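Putative cytoplasmic protein (Enterobacter cloacae, PDB 4HFL) probably acts as a type VI secretion amidase effector, a hydrolase of the papain-like peptidase clan that is inhibited by its immunity protein Tai4. Local coordinates at residues A[121-135]-A[164-176]. Sequence-based numbering, arbitrary orientation.
Sequences FAGKQGIIIFTGHGW and SFIPTNATFWSLK
Strands 126-133 and 166-174 pair antiparallel as the two central strands of a four-stranded sheet, Ile-127, Ile-129 and His-133 forming hydrogen-bonded pairs with Trp-173, Thr-171 and Ile-166. A classic beta bulge shifts the register by one residue: Thr-131 O accepts Thr-168 N at 2.8 Å, nearly straight at 173°, and more weakly Asn-169 N at 3.3 Å. On the face that carries Ile-127, Ile-129, Thr-171 and Trp-173, Ile-129 meets Trp-173 through its delta methyl, CD1 lying 3.6 Å from Trp-173 CZ3 at the indole edge; helix 95-106 covers this side, and the indole NE1 bonds to Gly-107 O. On the face of Ile-128, Phe-130, Ala-170 and Phe-172, Phe-121, from the turn preceding the strand, directs its edge toward the face of Phe-172 in an offset edge-to-face pair, planes at 62°. Phe-172 CG stands anti to the backbone N (chi1 168°), which carries its ring across to strand 126-133, where CE1 lies 3.5 Å from Gly-126 N. Ile-128 CD1 sits over the centre of the Phe-121 ring, while Phe-121 CZ reaches Ala-170 CB at 3.6 Å. Beyond the last bridge, at the Gly-126 end, Gln-125 NE2 donates to Leu-175 O at 3.2 Å, the acceptor lying in the plane of the side-chain amide.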
loop_
_atom_site.group_PDB
_atom_site.type_symbol
_atom_site.label_atom_id
_atom_site.label_comp_id
_atom_site.label_asym_id
_atom_site.label_seq_id
_atom_site.Cartn_x
_atom_site.Cartn_y
_atom_site.Cartn_z
ATOM N N PHE A 121 -0.195 3.609 17.808
ATOM C CA PHE A 121 0.974 3.750 16.927
ATOM C C PHE A 121 1.789 5.009 17.208
ATOM O O PHE A 121 2.544 5.467 16.359
ATOM C CB PHE A 121 0.538 3.685 15.458
ATOM C CG PHE A 121 -0.255 2.446 15.128
ATOM C CD1 PHE A 121 0.383 1.274 14.722
ATOM C CD2 PHE A 121 -1.634 2.436 15.265
ATOM C CE1 PHE A 121 -0.357 0.135 14.437
ATOM C CE2 PHE A 121 -2.377 1.301 14.976
ATOM C CZ PHE A 121 -1.736 0.147 14.566
ATOM N N ALA A 122 1.632 5.557 18.409
ATOM C CA ALA A 122 2.375 6.745 18.813
ATOM C C ALA A 122 3.848 6.404 18.857
ATOM O O ALA A 122 4.218 5.313 19.294
ATOM C CB ALA A 122 1.908 7.229 20.174
ATOM N N GLY A 123 4.684 7.327 18.385
ATOM C CA GLY A 123 6.123 7.124 18.386
ATOM C C GLY A 123 6.614 6.013 17.474
ATOM O O GLY A 123 7.733 5.514 17.661
ATOM N N LYS A 124 5.787 5.619 16.502
ATOM C CA LYS A 124 6.181 4.605 15.520
ATOM C C LYS A 124 6.187 5.227 14.122
ATOM O O LYS A 124 5.521 6.233 13.885
ATOM C CB LYS A 124 5.211 3.417 15.548
ATOM C CG LYS A 124 4.890 2.863 16.945
ATOM C CD LYS A 124 6.028 2.021 17.493
ATOM C CE LYS A 124 5.737 1.527 18.916
ATOM N NZ LYS A 124 4.458 0.795 19.030
ATOM N N GLN A 125 6.930 4.624 13.199
ATOM C CA GLN A 125 6.903 5.032 11.790
ATOM C C GLN A 125 7.081 3.784 10.928
ATOM O O GLN A 125 7.882 2.895 11.262
ATOM C CB GLN A 125 8.008 6.068 11.488
ATOM C CG GLN A 125 9.452 5.547 11.583
ATOM C CD GLN A 125 10.477 6.626 11.288
ATOM O OE1 GLN A 125 10.202 7.823 11.471
ATOM N NE2 GLN A 125 11.673 6.214 10.825
ATOM N N GLY A 126 6.327 3.688 9.837
ATOM C CA GLY A 126 6.469 2.538 8.962
ATOM C C GLY A 126 5.314 2.339 7.999
ATOM O O GLY A 126 4.616 3.282 7.636
ATOM N N ILE A 127 5.129 1.094 7.574
ATOM C CA ILE A 127 4.056 0.738 6.655
ATOM C C ILE A 127 2.839 0.294 7.454
ATOM O O ILE A 127 2.960 -0.520 8.362
ATOM C CB ILE A 127 4.481 -0.447 5.764
ATOM C CG1 ILE A 127 5.619 -0.036 4.827
ATOM C CG2 ILE A 127 3.277 -0.996 4.963
ATOM C CD1 ILE A 127 6.148 -1.189 3.999
ATOM N N ILE A 128 1.656 0.790 7.097
ATOM C CA ILE A 128 0.448 0.430 7.836
ATOM C C ILE A 128 -0.696 0.008 6.894
ATOM O O ILE A 128 -0.913 0.631 5.849
ATOM C CB ILE A 128 0.031 1.573 8.818
ATOM C CG1 ILE A 128 -0.980 1.075 9.853
ATOM C CG2 ILE A 128 -0.511 2.797 8.064
ATOM C CD1 ILE A 128 -1.197 2.082 10.989
ATOM N N ILE A 129 -1.393 -1.068 7.260
ATOM C CA ILE A 129 -2.557 -1.559 6.519
ATOM C C ILE A 129 -3.802 -1.438 7.394
ATOM O O ILE A 129 -3.851 -2.005 8.492
ATOM C CB ILE A 129 -2.434 -3.069 6.206
ATOM C CG1 ILE A 129 -1.198 -3.376 5.353
ATOM C CG2 ILE A 129 -3.716 -3.594 5.545
ATOM C CD1 ILE A 129 -0.955 -4.879 5.204
ATOM N N PHE A 130 -4.822 -0.753 6.887
ATOM C CA PHE A 130 -6.101 -0.628 7.571
ATOM C C PHE A 130 -7.098 -1.502 6.834
ATOM O O PHE A 130 -7.307 -1.299 5.658
ATOM C CB PHE A 130 -6.606 0.812 7.462
ATOM C CG PHE A 130 -5.707 1.834 8.105
ATOM C CD1 PHE A 130 -5.703 2.012 9.481
ATOM C CD2 PHE A 130 -4.877 2.632 7.326
ATOM C CE1 PHE A 130 -4.887 2.969 10.072
ATOM C CE2 PHE A 130 -4.067 3.591 7.910
ATOM C CZ PHE A 130 -4.070 3.760 9.288
ATOM N N THR A 131 -7.746 -2.454 7.500
ATOM C CA THR A 131 -8.782 -3.222 6.807
ATOM C C THR A 131 -10.102 -3.042 7.501
ATOM O O THR A 131 -10.144 -2.659 8.663
ATOM C CB THR A 131 -8.469 -4.711 6.748
ATOM O OG1 THR A 131 -8.203 -5.171 8.076
ATOM C CG2 THR A 131 -7.249 -4.967 5.855
ATOM N N GLY A 132 -11.186 -3.304 6.781
ATOM C CA GLY A 132 -12.506 -3.158 7.353
ATOM C C GLY A 132 -13.563 -3.513 6.333
ATOM O O GLY A 132 -13.367 -4.403 5.493
ATOM N N HIS A 133 -14.705 -2.844 6.396
ATOM C CA HIS A 133 -15.744 -3.130 5.423
ATOM C C HIS A 133 -16.521 -1.878 5.060
ATOM O O HIS A 133 -16.582 -0.917 5.829
ATOM C CB HIS A 133 -16.695 -4.213 5.950
ATOM C CG HIS A 133 -17.333 -3.869 7.258
ATOM N ND1 HIS A 133 -18.446 -3.064 7.355
ATOM C CD2 HIS A 133 -17.007 -4.215 8.527
ATOM C CE1 HIS A 133 -18.782 -2.932 8.628
ATOM N NE2 HIS A 133 -17.919 -3.614 9.359
ATOM N N GLY A 134 -17.118 -1.901 3.876
ATOM C CA GLY A 134 -17.992 -0.835 3.441
ATOM C C GLY A 134 -19.402 -1.345 3.665
ATOM O O GLY A 134 -19.634 -2.180 4.534
ATOM N N TRP A 135 -20.353 -0.869 2.881
ATOM C CA TRP A 135 -21.695 -1.391 2.993
ATOM C C TRP A 135 -21.842 -2.789 2.420
ATOM O O TRP A 135 -22.736 -3.508 2.828
ATOM C CB TRP A 135 -22.706 -0.453 2.329
ATOM C CG TRP A 135 -22.971 0.762 3.142
ATOM C CD1 TRP A 135 -22.292 1.941 3.097
ATOM C CD2 TRP A 135 -23.992 0.919 4.136
ATOM N NE1 TRP A 135 -22.831 2.831 4.003
ATOM C CE2 TRP A 135 -23.875 2.223 4.653
ATOM C CE3 TRP A 135 -25.002 0.085 4.629
ATOM C CZ2 TRP A 135 -24.728 2.712 5.644
ATOM C CZ3 TRP A 135 -25.839 0.566 5.615
ATOM C CH2 TRP A 135 -25.699 1.868 6.111
ATOM N N SER A 164 -17.626 5.878 3.924
ATOM C CA SER A 164 -18.453 5.010 4.756
ATOM C C SER A 164 -17.726 3.718 5.161
ATOM O O SER A 164 -18.376 2.700 5.427
ATOM C CB SER A 164 -19.739 4.653 4.007
ATOM O OG SER A 164 -20.227 5.767 3.286
ATOM N N PHE A 165 -16.392 3.762 5.213
ATOM C CA PHE A 165 -15.581 2.558 5.478
ATOM C C PHE A 165 -15.254 2.349 6.962
ATOM O O PHE A 165 -14.559 3.162 7.573
ATOM C CB PHE A 165 -14.295 2.611 4.649
ATOM C CG PHE A 165 -13.199 1.653 5.110
ATOM C CD1 PHE A 165 -13.126 0.369 4.611
ATOM C CD2 PHE A 165 -12.208 2.072 5.995
ATOM C CE1 PHE A 165 -12.110 -0.498 5.017
ATOM C CE2 PHE A 165 -11.182 1.207 6.401
ATOM C CZ PHE A 165 -11.136 -0.073 5.912
ATOM N N ILE A 166 -15.744 1.250 7.528
ATOM C CA ILE A 166 -15.564 0.961 8.947
ATOM C C ILE A 166 -14.334 0.095 9.107
ATOM O O ILE A 166 -14.310 -1.036 8.631
ATOM C CB ILE A 166 -16.768 0.213 9.555
ATOM C CG1 ILE A 166 -18.090 0.911 9.211
ATOM C CG2 ILE A 166 -16.598 0.096 11.072
ATOM C CD1 ILE A 166 -18.308 2.235 9.924
ATOM N N PRO A 167 -13.297 0.635 9.767
ATOM C CA PRO A 167 -12.041 -0.079 10.009
ATOM C C PRO A 167 -12.150 -1.039 11.206
ATOM O O PRO A 167 -12.730 -0.690 12.239
ATOM C CB PRO A 167 -11.055 1.060 10.299
ATOM C CG PRO A 167 -11.908 2.106 10.951
ATOM C CD PRO A 167 -13.269 2.010 10.306
ATOM N N THR A 168 -11.600 -2.242 11.068
ATOM C CA THR A 168 -11.681 -3.243 12.123
ATOM C C THR A 168 -10.321 -3.793 12.546
ATOM O O THR A 168 -10.224 -4.487 13.562
ATOM C CB THR A 168 -12.609 -4.408 11.725
ATOM O OG1 THR A 168 -12.143 -5.001 10.506
ATOM C CG2 THR A 168 -14.038 -3.901 11.524
ATOM N N ASN A 169 -9.276 -3.484 11.772
ATOM C CA ASN A 169 -7.920 -3.903 12.095
ATOM C C ASN A 169 -6.918 -2.898 11.537
ATOM O O ASN A 169 -7.183 -2.256 10.511
ATOM C CB ASN A 169 -7.607 -5.285 11.489
ATOM C CG ASN A 169 -6.161 -5.719 11.742
ATOM O OD1 ASN A 169 -5.234 -5.346 11.001
ATOM N ND2 ASN A 169 -5.962 -6.491 12.803
ATOM N N ALA A 170 -5.780 -2.752 12.214
ATOM C CA ALA A 170 -4.623 -2.082 11.611
ATOM C C ALA A 170 -3.450 -2.995 11.855
ATOM O O ALA A 170 -3.315 -3.561 12.948
ATOM C CB ALA A 170 -4.371 -0.739 12.228
ATOM N N THR A 171 -2.614 -3.132 10.829
ATOM C CA THR A 171 -1.463 -4.019 10.835
ATOM C C THR A 171 -0.286 -3.182 10.324
ATOM O O THR A 171 -0.408 -2.464 9.324
ATOM C CB THR A 171 -1.729 -5.238 9.913
ATOM O OG1 THR A 171 -2.795 -6.025 10.462
ATOM C CG2 THR A 171 -0.504 -6.127 9.795
ATOM N N PHE A 172 0.842 -3.278 11.018
ATOM C CA PHE A 172 1.898 -2.294 10.928
ATOM C C PHE A 172 3.292 -2.905 11.059
ATOM O O PHE A 172 3.529 -3.742 11.960
ATOM C CB PHE A 172 1.710 -1.261 12.042
ATOM C CG PHE A 172 2.902 -0.353 12.234
ATOM C CD1 PHE A 172 3.027 0.798 11.477
ATOM C CD2 PHE A 172 3.884 -0.647 13.172
ATOM C CE1 PHE A 172 4.123 1.638 11.638
ATOM C CE2 PHE A 172 4.988 0.188 13.344
ATOM C CZ PHE A 172 5.104 1.334 12.574
ATOM N N TRP A 173 4.197 -2.450 10.181
ATOM C CA TRP A 173 5.638 -2.772 10.240
ATOM C C TRP A 173 6.454 -1.503 10.411
ATOM O O TRP A 173 6.300 -0.545 9.638
ATOM C CB TRP A 173 6.119 -3.436 8.938
ATOM C CG TRP A 173 5.532 -4.800 8.632
ATOM C CD1 TRP A 173 6.133 -6.004 8.836
ATOM C CD2 TRP A 173 4.261 -5.082 8.028
ATOM N NE1 TRP A 173 5.304 -7.023 8.429
ATOM C CE2 TRP A 173 4.154 -6.485 7.921
ATOM C CE3 TRP A 173 3.199 -4.286 7.574
ATOM C CZ2 TRP A 173 3.023 -7.112 7.386
ATOM C CZ3 TRP A 173 2.084 -4.908 7.042
ATOM C CH2 TRP A 173 2.001 -6.312 6.959
ATOM N N SER A 174 7.351 -1.497 11.393
ATOM C CA SER A 174 8.268 -0.373 11.577
ATOM C C SER A 174 9.277 -0.304 10.436
ATOM O O SER A 174 9.800 -1.333 9.985
ATOM C CB SER A 174 9.035 -0.512 12.910
ATOM O OG SER A 174 8.213 -0.166 14.003
ATOM N N LEU A 175 9.561 0.911 9.980
ATOM C CA LEU A 175 10.665 1.123 9.053
ATOM C C LEU A 175 11.659 2.079 9.688
ATOM O O LEU A 175 11.253 3.055 10.344
ATOM C CB LEU A 175 10.161 1.665 7.707
ATOM C CG LEU A 175 9.168 0.819 6.887
ATOM C CD1 LEU A 175 8.859 1.514 5.569
ATOM C CD2 LEU A 175 9.675 -0.601 6.616
ATOM N N LYS A 176 12.959 1.788 9.521
ATOM C CA LYS A 176 14.008 2.706 9.941
ATOM C C LYS A 176 14.377 3.653 8.805
ATOM O O LYS A 176 14.648 4.811 9.065
ATOM C CB LYS A 176 15.250 1.950 10.397
ATOM C CG LYS A 176 15.197 1.533 11.851
ATOM C CD LYS A 176 16.081 2.432 12.724
ATOM C CE LYS A 176 17.552 2.216 12.403
ATOM N NZ LYS A 176 18.479 2.751 13.448
HETATM O O HOH W 1 8.939 2.698 14.605
HETATM O O HOH W 2 13.454 7.780 9.566
HETATM O O HOH W 3 -5.135 -4.793 8.515
#